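PDB 6KD0: vibralactone Cyclase from Boreostereum vibrans, which catalyses the cyclization that forms the fused bicyclic beta-lactone of vibralactone, using an alpha/beta hydrolase fold. Local coordinates for residues A[49-54]-A[114-119]; A[63-68]-A[82-87]; A[93-98]-A[126-131]; A[170-175]-A[335-340]. All blocks are in the same frame, centred on the assembly; numbering follows the deposited sequence.

Interaction 1 (A[49-54]-A[114-119]); sequences NLNKFL and DDYDLR
Helix-on-helix packing brings Asn51 and Leu54, in the last turns of helix 35-54, against Tyr116 in the first turn of helix 115-125. The axes of the two segments approach to 10.1 Å and run 29° apart. At the heart of the contact is an amide-aromatic stack: the carboxamide of Asn51 lies over one face of the Tyr116 ring, the two planes 13° apart, with CG of Asn51 3.6 Å above the ring plane and over its centre. The Tyr116 ring reaches across because its CG is anti to its own carbonyl carbon (chi1 -78°). Asparagine suits this place: its flat amide stacks while OD1 lies 2.7 Å from a water that accepts from Tyr116 N, an amide of the helix's first turn. Leu54 CB meets the ring at its edge, and Leu54 CD2 lies 3.6 Å from OD1 of Asp117, whose charge is paired with Arg318. Farther round, Arg119 NE and NH2 both grip OD2 of Asp115, and CE1 of Tyr116 overlies the rim of that guanidinium. With an alanine in place of Tyr116, the Asn51 amide would probably lose the surface it rests on and a gap open beside Leu54. The arrangement is that of helix 35-54, from the N-terminal part of the chain, laid on the crossover helix of a beta-alpha-beta unit in an alpha/beta hydrolase fold.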
loop_
_atom_site.group_PDB
_atom_site.type_symbol
_atom_site.label_atom_id
_atom_site.label_comp_id
_atom_site.label_asym_id
_atom_site.label_seq_id
_atom_site.Cartn_x
_atom_site.Cartn_y
_atom_site.Cartn_z
ATOM N N ASN A 49 2.266 18.933 5.170
ATOM C CA ASN A 49 2.835 19.447 3.922
ATOM C C ASN A 49 2.198 18.788 2.699
ATOM O O ASN A 49 1.940 19.455 1.681
ATOM C CB ASN A 49 4.352 19.233 3.904
ATOM C CG ASN A 49 5.100 20.178 4.843
ATOM O OD1 ASN A 49 4.532 21.100 5.429
ATOM N ND2 ASN A 49 6.394 19.939 4.987
ATOM N N LEU A 50 1.937 17.480 2.768
ATOM C CA LEU A 50 1.216 16.807 1.685
ATOM C C LEU A 50 -0.153 17.441 1.476
ATOM O O LEU A 50 -0.550 17.759 0.346
ATOM C CB LEU A 50 1.064 15.319 2.012
ATOM C CG LEU A 50 1.131 14.256 0.913
ATOM C CD1 LEU A 50 0.178 13.086 1.223
ATOM C CD2 LEU A 50 0.920 14.810 -0.486
ATOM N N ASN A 51 -0.879 17.667 2.569
ATOM C CA ASN A 51 -2.218 18.221 2.455
ATOM C C ASN A 51 -2.176 19.641 1.935
ATOM O O ASN A 51 -3.026 20.028 1.135
ATOM C CB ASN A 51 -2.935 18.163 3.794
ATOM C CG ASN A 51 -3.381 16.775 4.119
ATOM O OD1 ASN A 51 -3.207 15.867 3.298
ATOM N ND2 ASN A 51 -3.935 16.582 5.301
ATOM N N LYS A 52 -1.198 20.435 2.379
ATOM C CA LYS A 52 -1.074 21.786 1.842
ATOM C C LYS A 52 -0.859 21.751 0.336
ATOM O O LYS A 52 -1.436 22.563 -0.400
ATOM C CB LYS A 52 0.062 22.528 2.541
ATOM C CG LYS A 52 0.350 23.906 1.977
ATOM C CD LYS A 52 1.410 24.601 2.837
ATOM C CE LYS A 52 1.857 25.900 2.205
ATOM N NZ LYS A 52 2.863 26.646 3.031
ATOM N N PHE A 53 -0.057 20.800 -0.153
ATOM C CA PHE A 53 0.156 20.744 -1.600
ATOM C C PHE A 53 -1.097 20.273 -2.336
ATOM O O PHE A 53 -1.398 20.747 -3.444
ATOM C CB PHE A 53 1.335 19.836 -1.953
ATOM C CG PHE A 53 1.491 19.620 -3.444
ATOM C CD1 PHE A 53 2.145 20.562 -4.223
ATOM C CD2 PHE A 53 0.945 18.502 -4.070
ATOM C CE1 PHE A 53 2.275 20.383 -5.593
ATOM C CE2 PHE A 53 1.072 18.328 -5.439
ATOM C CZ PHE A 53 1.744 19.277 -6.195
ATOM N N LEU A 54 -1.820 19.321 -1.759
ATOM C CA LEU A 54 -2.956 18.720 -2.449
ATOM C C LEU A 54 -4.224 19.557 -2.353
ATOM O O LEU A 54 -5.136 19.353 -3.162
ATOM C CB LEU A 54 -3.248 17.339 -1.873
ATOM C CG LEU A 54 -2.939 16.054 -2.635
ATOM C CD1 LEU A 54 -1.954 16.228 -3.754
ATOM C CD2 LEU A 54 -2.496 14.971 -1.633
ATOM N N ASP A 114 -3.641 9.298 3.758
ATOM C CA ASP A 114 -4.066 9.278 2.365
ATOM C C ASP A 114 -5.400 9.969 2.198
ATOM O O ASP A 114 -6.008 9.883 1.117
ATOM C CB ASP A 114 -4.108 7.840 1.839
ATOM C CG ASP A 114 -2.799 7.113 2.079
ATOM O OD1 ASP A 114 -1.794 7.464 1.412
ATOM O OD2 ASP A 114 -2.758 6.216 2.952
ATOM N N ASP A 115 -5.844 10.688 3.231
ATOM C CA ASP A 115 -7.199 11.233 3.211
ATOM C C ASP A 115 -7.446 12.094 1.968
ATOM O O ASP A 115 -8.387 11.846 1.199
ATOM C CB ASP A 115 -7.431 12.025 4.496
ATOM C CG ASP A 115 -8.878 12.396 4.704
ATOM O OD1 ASP A 115 -9.722 11.488 4.856
ATOM O OD2 ASP A 115 -9.162 13.607 4.739
ATOM N N TYR A 116 -6.592 13.089 1.730
ATOM C CA TYR A 116 -6.799 13.943 0.562
ATOM C C TYR A 116 -6.692 13.143 -0.728
ATOM O O TYR A 116 -7.535 13.293 -1.626
ATOM C CB TYR A 116 -5.812 15.112 0.563
ATOM C CG TYR A 116 -6.202 16.230 1.515
ATOM C CD1 TYR A 116 -7.071 15.998 2.581
ATOM C CD2 TYR A 116 -5.688 17.505 1.360
ATOM C CE1 TYR A 116 -7.423 17.016 3.462
ATOM C CE2 TYR A 116 -6.036 18.528 2.223
ATOM C CZ TYR A 116 -6.899 18.281 3.268
ATOM O OH TYR A 116 -7.229 19.295 4.120
ATOM N N ASP A 117 -5.705 12.240 -0.817
ATOM C CA ASP A 117 -5.559 11.474 -2.049
ATOM C C ASP A 117 -6.842 10.709 -2.347
ATOM O O ASP A 117 -7.317 10.701 -3.487
ATOM C CB ASP A 117 -4.375 10.512 -1.947
ATOM C CG ASP A 117 -3.051 11.154 -2.349
ATOM O OD1 ASP A 117 -3.026 11.895 -3.346
ATOM O OD2 ASP A 117 -2.030 10.920 -1.664
ATOM N N LEU A 118 -7.464 10.127 -1.312
ATOM C CA LEU A 118 -8.657 9.318 -1.554
ATOM C C LEU A 118 -9.874 10.196 -1.856
ATOM O O LEU A 118 -10.712 9.807 -2.683
ATOM C CB LEU A 118 -8.929 8.385 -0.369
ATOM C CG LEU A 118 -7.888 7.259 -0.197
ATOM C CD1 LEU A 118 -8.177 6.403 1.032
ATOM C CD2 LEU A 118 -7.796 6.366 -1.448
ATOM N N ARG A 119 -9.967 11.390 -1.243
ATOM C CA ARG A 119 -11.006 12.330 -1.653
ATOM C C ARG A 119 -10.893 12.588 -3.144
ATOM O O ARG A 119 -11.895 12.581 -3.873
ATOM C CB ARG A 119 -10.894 13.649 -0.889
ATOM C CG ARG A 119 -11.262 13.593 0.565
ATOM C CD ARG A 119 -10.883 14.905 1.221
ATOM N NE ARG A 119 -10.786 14.805 2.670
ATOM C CZ ARG A 119 -11.437 15.594 3.518
ATOM N NH1 ARG A 119 -12.250 16.551 3.066
ATOM N NH2 ARG A 119 -11.267 15.435 4.811
HETATM O O HOH W 1 -4.099 13.326 3.325
#

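Interaction 2 (A[63-68]-A[82-87]); sequences RYRLED and TYIPTS
Arg65 lays its guanidinium across Ile84, with CD1 of Ile84 over one face of the group, toward its rim, and 3.7 Å from Arg65 CZ. The extended arginine chain starts with CG between the backbone N and the carbonyl carbon (chi1 61°), which carries it out across the neighbouring strand; Thr86 CG2 meets its stem at right angles, 3.6 Å from Arg65 CG. In the guanidinium plane, Arg65 NH1 makes a weak hydrogen bond of 3.3 Å to OE1 of Glu67, part of a salt bridge. Arginine suits this partly exposed place, since its aliphatic stem packs while its charged end meets a carboxylate. The strands form an antiparallel beta hairpin, 64-73 with 76-85, in which Arg65 and Ile84, like Glu67 and Thr82, are hydrogen-bonded pairs. Glu67 O is gripped twice, by Thr82 N at 2.9 Å and by Thr82 OG1 at 3.1 Å, the threonine hydroxyl lying beside the glutamate CB. On the opposite face, Leu66 slants across Tyr83, its CD2 3.5 Å from CD2 of the ring, whose hydroxyl bonds to Asp115. Past the end of the pairing, the N-H of Thr86 reaches Arg63 O from well above the carbonyl plane, while Ser87 CB sits 3.6 Å above the plane of the Arg63 guanidinium, over its centre, and Asp123 pairs with NE of that arginine.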
loop_
_atom_site.group_PDB
_atom_site.type_symbol
_atom_site.label_atom_id
_atom_site.label_comp_id
_atom_site.label_asym_id
_atom_site.label_seq_id
_atom_site.Cartn_x
_atom_site.Cartn_y
_atom_site.Cartn_z
ATOM N N ARG A 63 -19.064 17.264 -4.468
ATOM C CA ARG A 63 -18.797 16.133 -5.346
ATOM C C ARG A 63 -18.453 14.855 -4.590
ATOM O O ARG A 63 -18.304 13.797 -5.216
ATOM C CB ARG A 63 -17.667 16.493 -6.313
ATOM C CG ARG A 63 -18.054 17.595 -7.316
ATOM C CD ARG A 63 -16.981 17.789 -8.370
ATOM N NE ARG A 63 -16.933 16.682 -9.320
ATOM C CZ ARG A 63 -17.677 16.596 -10.417
ATOM N NH1 ARG A 63 -18.540 17.558 -10.712
ATOM N NH2 ARG A 63 -17.564 15.546 -11.211
ATOM N N TYR A 64 -18.325 14.918 -3.271
ATOM C CA TYR A 64 -18.068 13.716 -2.492
ATOM C C TYR A 64 -18.522 13.967 -1.066
ATOM O O TYR A 64 -18.646 15.108 -0.626
ATOM C CB TYR A 64 -16.583 13.337 -2.520
ATOM C CG TYR A 64 -15.738 14.306 -1.731
ATOM C CD1 TYR A 64 -15.298 15.490 -2.308
ATOM C CD2 TYR A 64 -15.408 14.062 -0.398
ATOM C CE1 TYR A 64 -14.540 16.393 -1.587
ATOM C CE2 TYR A 64 -14.652 14.963 0.333
ATOM C CZ TYR A 64 -14.217 16.118 -0.270
ATOM O OH TYR A 64 -13.466 17.032 0.440
ATOM N N ARG A 65 -18.736 12.882 -0.332
ATOM C CA ARG A 65 -18.980 12.990 1.095
ATOM C C ARG A 65 -18.174 11.914 1.799
ATOM O O ARG A 65 -17.752 10.920 1.194
ATOM C CB ARG A 65 -20.471 12.866 1.455
ATOM C CG ARG A 65 -21.088 11.537 1.065
ATOM C CD ARG A 65 -22.598 11.531 1.271
ATOM N NE ARG A 65 -23.160 10.221 0.950
ATOM C CZ ARG A 65 -23.315 9.246 1.840
ATOM N NH1 ARG A 65 -22.955 9.452 3.101
ATOM N NH2 ARG A 65 -23.827 8.074 1.470
ATOM N N LEU A 66 -17.940 12.148 3.084
ATOM C CA LEU A 66 -17.192 11.246 3.944
ATOM C C LEU A 66 -18.142 10.616 4.940
ATOM O O LEU A 66 -19.040 11.288 5.447
ATOM C CB LEU A 66 -16.102 11.989 4.718
ATOM C CG LEU A 66 -15.186 12.855 3.877
ATOM C CD1 LEU A 66 -14.216 13.615 4.771
ATOM C CD2 LEU A 66 -14.455 12.000 2.868
ATOM N N GLU A 67 -17.919 9.341 5.257
ATOM C CA GLU A 67 -18.667 8.677 6.314
ATOM C C GLU A 67 -17.695 7.894 7.185
ATOM O O GLU A 67 -16.931 7.070 6.677
ATOM C CB GLU A 67 -19.745 7.762 5.726
ATOM C CG GLU A 67 -20.643 7.136 6.767
ATOM C CD GLU A 67 -21.977 7.851 6.908
ATOM O OE1 GLU A 67 -22.820 7.757 5.984
ATOM O OE2 GLU A 67 -22.186 8.502 7.955
ATOM N N ASP A 68 -17.706 8.158 8.484
ATOM C CA ASP A 68 -16.828 7.460 9.410
ATOM C C ASP A 68 -17.607 6.394 10.157
ATOM O O ASP A 68 -18.760 6.602 10.541
ATOM C CB ASP A 68 -16.186 8.427 10.400
ATOM C CG ASP A 68 -15.123 9.292 9.752
ATOM O OD1 ASP A 68 -14.098 8.746 9.301
ATOM O OD2 ASP A 68 -15.335 10.520 9.662
ATOM N N THR A 82 -14.984 6.080 4.839
ATOM C CA THR A 82 -15.431 5.834 3.479
ATOM C C THR A 82 -15.568 7.167 2.754
ATOM O O THR A 82 -15.958 8.186 3.348
ATOM C CB THR A 82 -16.762 5.055 3.440
ATOM O OG1 THR A 82 -17.812 5.847 4.018
ATOM C CG2 THR A 82 -16.642 3.751 4.215
ATOM N N TYR A 83 -15.239 7.129 1.468
ATOM C CA TYR A 83 -15.139 8.269 0.569
ATOM C C TYR A 83 -16.099 7.962 -0.569
ATOM O O TYR A 83 -15.856 7.030 -1.348
ATOM C CB TYR A 83 -13.706 8.448 0.043
ATOM C CG TYR A 83 -12.644 8.604 1.113
ATOM C CD1 TYR A 83 -12.193 7.497 1.840
ATOM C CD2 TYR A 83 -12.084 9.845 1.396
ATOM C CE1 TYR A 83 -11.239 7.635 2.826
ATOM C CE2 TYR A 83 -11.117 9.991 2.386
ATOM C CZ TYR A 83 -10.701 8.875 3.094
ATOM O OH TYR A 83 -9.752 9.008 4.088
ATOM N N ILE A 84 -17.184 8.725 -0.661
ATOM C CA ILE A 84 -18.348 8.373 -1.461
ATOM C C ILE A 84 -18.561 9.477 -2.486
ATOM O O ILE A 84 -18.732 10.634 -2.101
ATOM C CB ILE A 84 -19.595 8.208 -0.577
ATOM C CG1 ILE A 84 -19.297 7.214 0.551
ATOM C CG2 ILE A 84 -20.813 7.841 -1.435
ATOM C CD1 ILE A 84 -20.161 7.373 1.783
ATOM N N PRO A 85 -18.536 9.178 -3.793
ATOM C CA PRO A 85 -18.818 10.213 -4.797
ATOM C C PRO A 85 -20.276 10.627 -4.756
ATOM O O PRO A 85 -21.172 9.795 -4.586
ATOM C CB PRO A 85 -18.485 9.537 -6.133
ATOM C CG PRO A 85 -18.418 8.083 -5.866
ATOM C CD PRO A 85 -18.234 7.866 -4.387
ATOM N N THR A 86 -20.506 11.932 -4.928
ATOM C CA THR A 86 -21.853 12.483 -4.866
ATOM C C THR A 86 -22.076 13.519 -5.955
ATOM O O THR A 86 -22.822 14.476 -5.745
ATOM C CB THR A 86 -22.156 13.130 -3.510
ATOM O OG1 THR A 86 -21.289 14.252 -3.303
ATOM C CG2 THR A 86 -22.005 12.151 -2.376
ATOM N N SER A 87 -21.417 13.366 -7.109
ATOM C CA SER A 87 -21.638 14.294 -8.216
ATOM C C SER A 87 -22.741 13.845 -9.167
ATOM O O SER A 87 -23.284 14.679 -9.903
ATOM C CB SER A 87 -20.344 14.523 -8.998
ATOM O OG SER A 87 -19.792 13.311 -9.484
HETATM O O HOH W 2 -17.805 13.053 -7.586
#

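Interaction 3 (A[93-98]-A[126-131]); sequences KTYPLL and QVCAVS
Residues 96-98 run parallel to 128-130, joined by three backbone bonds: Cys128 N to Pro96 O, Leu98 N to Cys128 O (2.8 Å, nearly straight at 176°) and Val130 N to Leu98 O, the most bent at 136°. Before the pairing starts, the ring of Tyr95 lies alongside Gln126, pointing the same way, with the ring and amide planes almost perpendicular (89°). Tyr95 CD1 touches Gln126 O at 3.5 Å, and one water bridges Tyr95 OH to Gln126 OE1; the glutamine, bent at chi2, also gives NE2 to Asp123 O. The sulfur of Cys128 approaches the Tyr95 ring obliquely, 5.2 Å from its centroid. An alanine instead of Tyr95 is likely to strip Gln126 OE1 of its water link and leave Cys128 without its aromatic neighbour. Apolar branches fill both faces of the sheet: Leu97 CD2 meets Val130 CG2 at 3.6 Å, while Pro96 CB rests 4.0 Å from Val127 CG1 and Leu98 CB near Val127 CG2, on the side where Phe338 packs. Branched leucines and valines suit these buried strands, offering methyls across the pairing. This is the parallel strand pair of a beta-alpha-beta crossover, 97-101 to 128-132 through helix 115-125, in the alpha/beta hydrolase sheet.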
loop_
_atom_site.group_PDB
_atom_site.type_symbol
_atom_site.label_atom_id
_atom_site.label_comp_id
_atom_site.label_asym_id
_atom_site.label_seq_id
_atom_site.Cartn_x
_atom_site.Cartn_y
_atom_site.Cartn_z
ATOM N N LYS A 93 -27.268 5.852 -6.807
ATOM C CA LYS A 93 -26.281 5.139 -7.605
ATOM C C LYS A 93 -25.285 4.419 -6.700
ATOM O O LYS A 93 -24.923 4.926 -5.635
ATOM C CB LYS A 93 -25.555 6.131 -8.518
ATOM C CG LYS A 93 -24.760 5.516 -9.648
ATOM C CD LYS A 93 -24.281 6.616 -10.592
ATOM C CE LYS A 93 -23.146 6.163 -11.502
ATOM N NZ LYS A 93 -23.562 5.155 -12.507
ATOM N N THR A 94 -24.851 3.227 -7.121
ATOM C CA THR A 94 -23.800 2.480 -6.441
ATOM C C THR A 94 -22.552 2.426 -7.314
ATOM O O THR A 94 -22.628 2.454 -8.547
ATOM C CB THR A 94 -24.248 1.057 -6.084
ATOM O OG1 THR A 94 -24.598 0.355 -7.280
ATOM C CG2 THR A 94 -25.445 1.096 -5.148
ATOM N N TYR A 95 -21.401 2.335 -6.667
ATOM C CA TYR A 95 -20.108 2.484 -7.316
ATOM C C TYR A 95 -19.218 1.295 -7.003
ATOM O O TYR A 95 -19.456 0.578 -6.026
ATOM C CB TYR A 95 -19.420 3.772 -6.846
ATOM C CG TYR A 95 -20.270 4.986 -7.085
ATOM C CD1 TYR A 95 -20.243 5.640 -8.310
ATOM C CD2 TYR A 95 -21.130 5.455 -6.100
ATOM C CE1 TYR A 95 -21.032 6.750 -8.544
ATOM C CE2 TYR A 95 -21.920 6.576 -6.320
ATOM C CZ TYR A 95 -21.866 7.216 -7.538
ATOM O OH TYR A 95 -22.662 8.323 -7.736
ATOM N N PRO A 96 -18.175 1.064 -7.809
ATOM C CA PRO A 96 -17.173 0.059 -7.429
ATOM C C PRO A 96 -16.506 0.433 -6.115
ATOM O O PRO A 96 -16.624 1.565 -5.623
ATOM C CB PRO A 96 -16.174 0.071 -8.591
ATOM C CG PRO A 96 -16.903 0.767 -9.741
ATOM C CD PRO A 96 -17.867 1.711 -9.101
ATOM N N LEU A 97 -15.791 -0.544 -5.547
ATOM C CA LEU A 97 -15.291 -0.490 -4.174
ATOM C C LEU A 97 -13.768 -0.542 -4.189
ATOM O O LEU A 97 -13.192 -1.499 -4.711
ATOM C CB LEU A 97 -15.838 -1.677 -3.370
ATOM C CG LEU A 97 -16.161 -1.547 -1.881
ATOM C CD1 LEU A 97 -16.000 -2.879 -1.142
ATOM C CD2 LEU A 97 -15.382 -0.458 -1.216
ATOM N N LEU A 98 -13.121 0.470 -3.616
ATOM C CA LEU A 98 -11.673 0.496 -3.444
ATOM C C LEU A 98 -11.345 0.435 -1.955
ATOM O O LEU A 98 -11.788 1.295 -1.189
ATOM C CB LEU A 98 -11.072 1.765 -4.051
ATOM C CG LEU A 98 -9.582 1.988 -3.764
ATOM C CD1 LEU A 98 -8.710 0.984 -4.517
ATOM C CD2 LEU A 98 -9.180 3.423 -4.100
ATOM N N GLN A 126 -14.864 7.730 -9.745
ATOM C CA GLN A 126 -16.224 7.369 -9.368
ATOM C C GLN A 126 -16.252 5.992 -8.700
ATOM O O GLN A 126 -16.913 5.060 -9.157
ATOM C CB GLN A 126 -17.148 7.433 -10.588
ATOM C CG GLN A 126 -17.292 8.856 -11.143
ATOM C CD GLN A 126 -18.018 9.781 -10.180
ATOM O OE1 GLN A 126 -19.220 9.653 -9.975
ATOM N NE2 GLN A 126 -17.282 10.695 -9.561
ATOM N N VAL A 127 -15.504 5.876 -7.597
ATOM C CA VAL A 127 -15.523 4.680 -6.764
ATOM C C VAL A 127 -15.657 5.132 -5.321
ATOM O O VAL A 127 -15.281 6.248 -4.971
ATOM C CB VAL A 127 -14.258 3.804 -6.926
ATOM C CG1 VAL A 127 -14.049 3.410 -8.393
ATOM C CG2 VAL A 127 -13.039 4.532 -6.377
ATOM N N CYS A 128 -16.216 4.255 -4.488
ATOM C CA CYS A 128 -16.208 4.439 -3.045
ATOM C C CYS A 128 -14.892 3.896 -2.506
ATOM O O CYS A 128 -14.551 2.738 -2.755
ATOM C CB CYS A 128 -17.377 3.713 -2.381
ATOM S SG CYS A 128 -18.980 4.306 -2.944
ATOM N N ALA A 129 -14.157 4.728 -1.786
ATOM C CA ALA A 129 -12.902 4.314 -1.177
ATOM C C ALA A 129 -13.115 4.036 0.302
ATOM O O ALA A 129 -13.964 4.650 0.952
ATOM C CB ALA A 129 -11.818 5.371 -1.350
ATOM N N VAL A 130 -12.326 3.108 0.835
ATOM C CA VAL A 130 -12.367 2.755 2.249
ATOM C C VAL A 130 -10.938 2.768 2.769
ATOM O O VAL A 130 -10.038 2.232 2.113
ATOM C CB VAL A 130 -12.999 1.364 2.459
ATOM C CG1 VAL A 130 -13.125 1.057 3.939
ATOM C CG2 VAL A 130 -14.333 1.277 1.750
ATOM N N SER A 131 -10.729 3.389 3.926
ATOM C CA SER A 131 -9.429 3.476 4.585
ATOM C C SER A 131 -9.606 3.077 6.046
ATOM O O SER A 131 -10.580 3.488 6.680
ATOM C CB SER A 131 -8.881 4.894 4.491
ATOM O OG SER A 131 -7.519 4.934 4.896
HETATM O O HOH W 3 -21.191 10.595 -8.284
#

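Interaction 4 (A[170-175]-A[335-340]); sequences GFVIAG and SWLFSK
Ser339 N bonds to Ser335 O at 2.9 Å, in the turn that presents Leu337 and Phe338 to Val172. Across the contact all is apolar. Val172 CG2 sits over one face of the Phe338 ring, 3.6 Å from its centroid and 15° off the normal, a CH-pi contact. The valine forks, chi1 172° setting CG1 opposite the backbone N: CG2 takes the ring, and CG1 meets CD1 of Leu337 at 3.8 Å, the two side chains crossing at about a right angle. Gly170 brings its bare backbone to the ring edge, its C 4.1 Å from Phe338 CE1; lacking a side chain, it leaves the place to the phenylalanine, and its positive phi (136°) is one that glycine readily adopts. Leu98 touches both Val172 and Phe338. The C-terminal helix 321-338 thus covers one face of the central sheet of an alpha/beta hydrolase fold, on strand 171-176, whose Gly175 probably begins the nucleophile elbow.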
loop_
_atom_site.group_PDB
_atom_site.type_symbol
_atom_site.label_atom_id
_atom_site.label_comp_id
_atom_site.label_asym_id
_atom_site.label_seq_id
_atom_site.Cartn_x
_atom_site.Cartn_y
_atom_site.Cartn_z
ATOM N N GLY A 170 -16.823 -3.996 -9.070
ATOM C CA GLY A 170 -15.389 -3.836 -8.989
ATOM C C GLY A 170 -15.016 -3.786 -7.531
ATOM O O GLY A 170 -15.700 -3.131 -6.742
ATOM N N PHE A 171 -13.937 -4.477 -7.169
ATOM C CA PHE A 171 -13.533 -4.613 -5.773
ATOM C C PHE A 171 -12.008 -4.724 -5.790
ATOM O O PHE A 171 -11.456 -5.809 -5.968
ATOM C CB PHE A 171 -14.214 -5.819 -5.131
ATOM C CG PHE A 171 -14.036 -5.914 -3.642
ATOM C CD1 PHE A 171 -13.526 -4.858 -2.909
ATOM C CD2 PHE A 171 -14.392 -7.082 -2.971
ATOM C CE1 PHE A 171 -13.366 -4.977 -1.532
ATOM C CE2 PHE A 171 -14.235 -7.200 -1.610
ATOM C CZ PHE A 171 -13.722 -6.146 -0.888
ATOM N N VAL A 172 -11.342 -3.581 -5.637
ATOM C CA VAL A 172 -9.892 -3.477 -5.767
ATOM C C VAL A 172 -9.291 -3.228 -4.391
ATOM O O VAL A 172 -9.715 -2.310 -3.678
ATOM C CB VAL A 172 -9.500 -2.354 -6.749
ATOM C CG1 VAL A 172 -7.985 -2.134 -6.730
ATOM C CG2 VAL A 172 -9.972 -2.703 -8.150
ATOM N N ILE A 173 -8.289 -4.019 -4.021
ATOM C CA ILE A 173 -7.552 -3.750 -2.789
ATOM C C ILE A 173 -6.219 -3.127 -3.158
ATOM O O ILE A 173 -5.571 -3.519 -4.139
ATOM C CB ILE A 173 -7.368 -5.015 -1.931
ATOM C CG1 ILE A 173 -6.766 -4.640 -0.577
ATOM C CG2 ILE A 173 -6.487 -6.049 -2.654
ATOM C CD1 ILE A 173 -6.858 -5.732 0.429
ATOM N N ALA A 174 -5.831 -2.107 -2.410
ATOM C CA ALA A 174 -4.639 -1.353 -2.738
ATOM C C ALA A 174 -3.940 -1.021 -1.436
ATOM O O ALA A 174 -4.599 -0.808 -0.422
ATOM C CB ALA A 174 -4.988 -0.077 -3.524
ATOM N N GLY A 175 -2.615 -1.013 -1.448
ATOM C CA GLY A 175 -1.885 -0.681 -0.237
ATOM C C GLY A 175 -0.512 -0.128 -0.543
ATOM O O GLY A 175 0.099 -0.443 -1.572
ATOM N N SER A 335 -7.420 2.494 -12.427
ATOM C CA SER A 335 -8.375 2.518 -13.531
ATOM C C SER A 335 -8.280 1.252 -14.361
ATOM O O SER A 335 -9.305 0.721 -14.790
ATOM C CB SER A 335 -8.150 3.750 -14.401
ATOM O OG SER A 335 -8.799 4.849 -13.809
ATOM N N TRP A 336 -7.059 0.753 -14.593
ATOM C CA TRP A 336 -6.884 -0.515 -15.293
ATOM C C TRP A 336 -7.595 -1.634 -14.554
ATOM O O TRP A 336 -8.392 -2.378 -15.139
ATOM C CB TRP A 336 -5.398 -0.829 -15.455
ATOM C CG TRP A 336 -5.133 -2.209 -15.980
ATOM C CD1 TRP A 336 -5.551 -2.734 -17.173
ATOM C CD2 TRP A 336 -4.406 -3.249 -15.314
ATOM N NE1 TRP A 336 -5.113 -4.037 -17.296
ATOM C CE2 TRP A 336 -4.412 -4.378 -16.169
ATOM C CE3 TRP A 336 -3.744 -3.331 -14.086
ATOM C CZ2 TRP A 336 -3.784 -5.579 -15.827
ATOM C CZ3 TRP A 336 -3.126 -4.522 -13.739
ATOM C CH2 TRP A 336 -3.147 -5.632 -14.616
ATOM N N LEU A 337 -7.354 -1.739 -13.246
ATOM C CA LEU A 337 -7.989 -2.798 -12.468
ATOM C C LEU A 337 -9.512 -2.682 -12.486
ATOM O O LEU A 337 -10.219 -3.685 -12.644
ATOM C CB LEU A 337 -7.455 -2.773 -11.040
ATOM C CG LEU A 337 -5.964 -3.089 -10.938
ATOM C CD1 LEU A 337 -5.440 -2.813 -9.510
ATOM C CD2 LEU A 337 -5.689 -4.533 -11.346
ATOM N N PHE A 338 -10.039 -1.473 -12.322
ATOM C CA PHE A 338 -11.484 -1.298 -12.351
ATOM C C PHE A 338 -12.059 -1.523 -13.748
ATOM O O PHE A 338 -13.248 -1.842 -13.868
ATOM C CB PHE A 338 -11.857 0.084 -11.824
ATOM C CG PHE A 338 -11.858 0.187 -10.312
ATOM C CD1 PHE A 338 -12.721 -0.583 -9.543
ATOM C CD2 PHE A 338 -10.998 1.060 -9.667
ATOM C CE1 PHE A 338 -12.731 -0.481 -8.166
ATOM C CE2 PHE A 338 -10.997 1.166 -8.279
ATOM C CZ PHE A 338 -11.859 0.394 -7.530
ATOM N N SER A 339 -11.244 -1.395 -14.802
ATOM C CA SER A 339 -11.732 -1.639 -16.157
ATOM C C SER A 339 -12.041 -3.104 -16.414
ATOM O O SER A 339 -12.626 -3.418 -17.455
ATOM C CB SER A 339 -10.724 -1.152 -17.199
ATOM O OG SER A 339 -9.641 -2.065 -17.293
ATOM N N LYS A 340 -11.670 -4.000 -15.500
ATOM C CA LYS A 340 -11.997 -5.408 -15.647
ATOM C C LYS A 340 -13.426 -5.726 -15.225
ATOM O O LYS A 340 -13.894 -6.841 -15.471
ATOM C CB LYS A 340 -10.985 -6.239 -14.865
ATOM C CG LYS A 340 -9.577 -5.958 -15.353
ATOM C CD LYS A 340 -8.580 -7.022 -14.957
ATOM C CE LYS A 340 -7.297 -6.890 -15.775
ATOM N NZ LYS A 340 -7.542 -7.065 -17.237
#

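How the interactions relate
From the N terminus, helix 35-54 opens interaction 1, which closes only at helix 115-125; interaction 2, the hairpin, lies wholly within that loop. Interaction 3 crosses interaction 1, for strand 97-101 starts before helix 115-125 and strand 128-132 follows it. Interaction 4 comes later in series, closing a loop of 159 residues between segments 170-175 and 335-340. Hydrogen bonds carry the sheet from one contact to the next: Tyr83 N to Ala129 O joins interactions 2 and 3, and Leu97 bonds to Gly170 and Val172 join 3 and 4. Tyr64 OH and Arg119 NH1 tie the hairpin to interaction 1, whose Leu118 packs on Ala129 and Ser131.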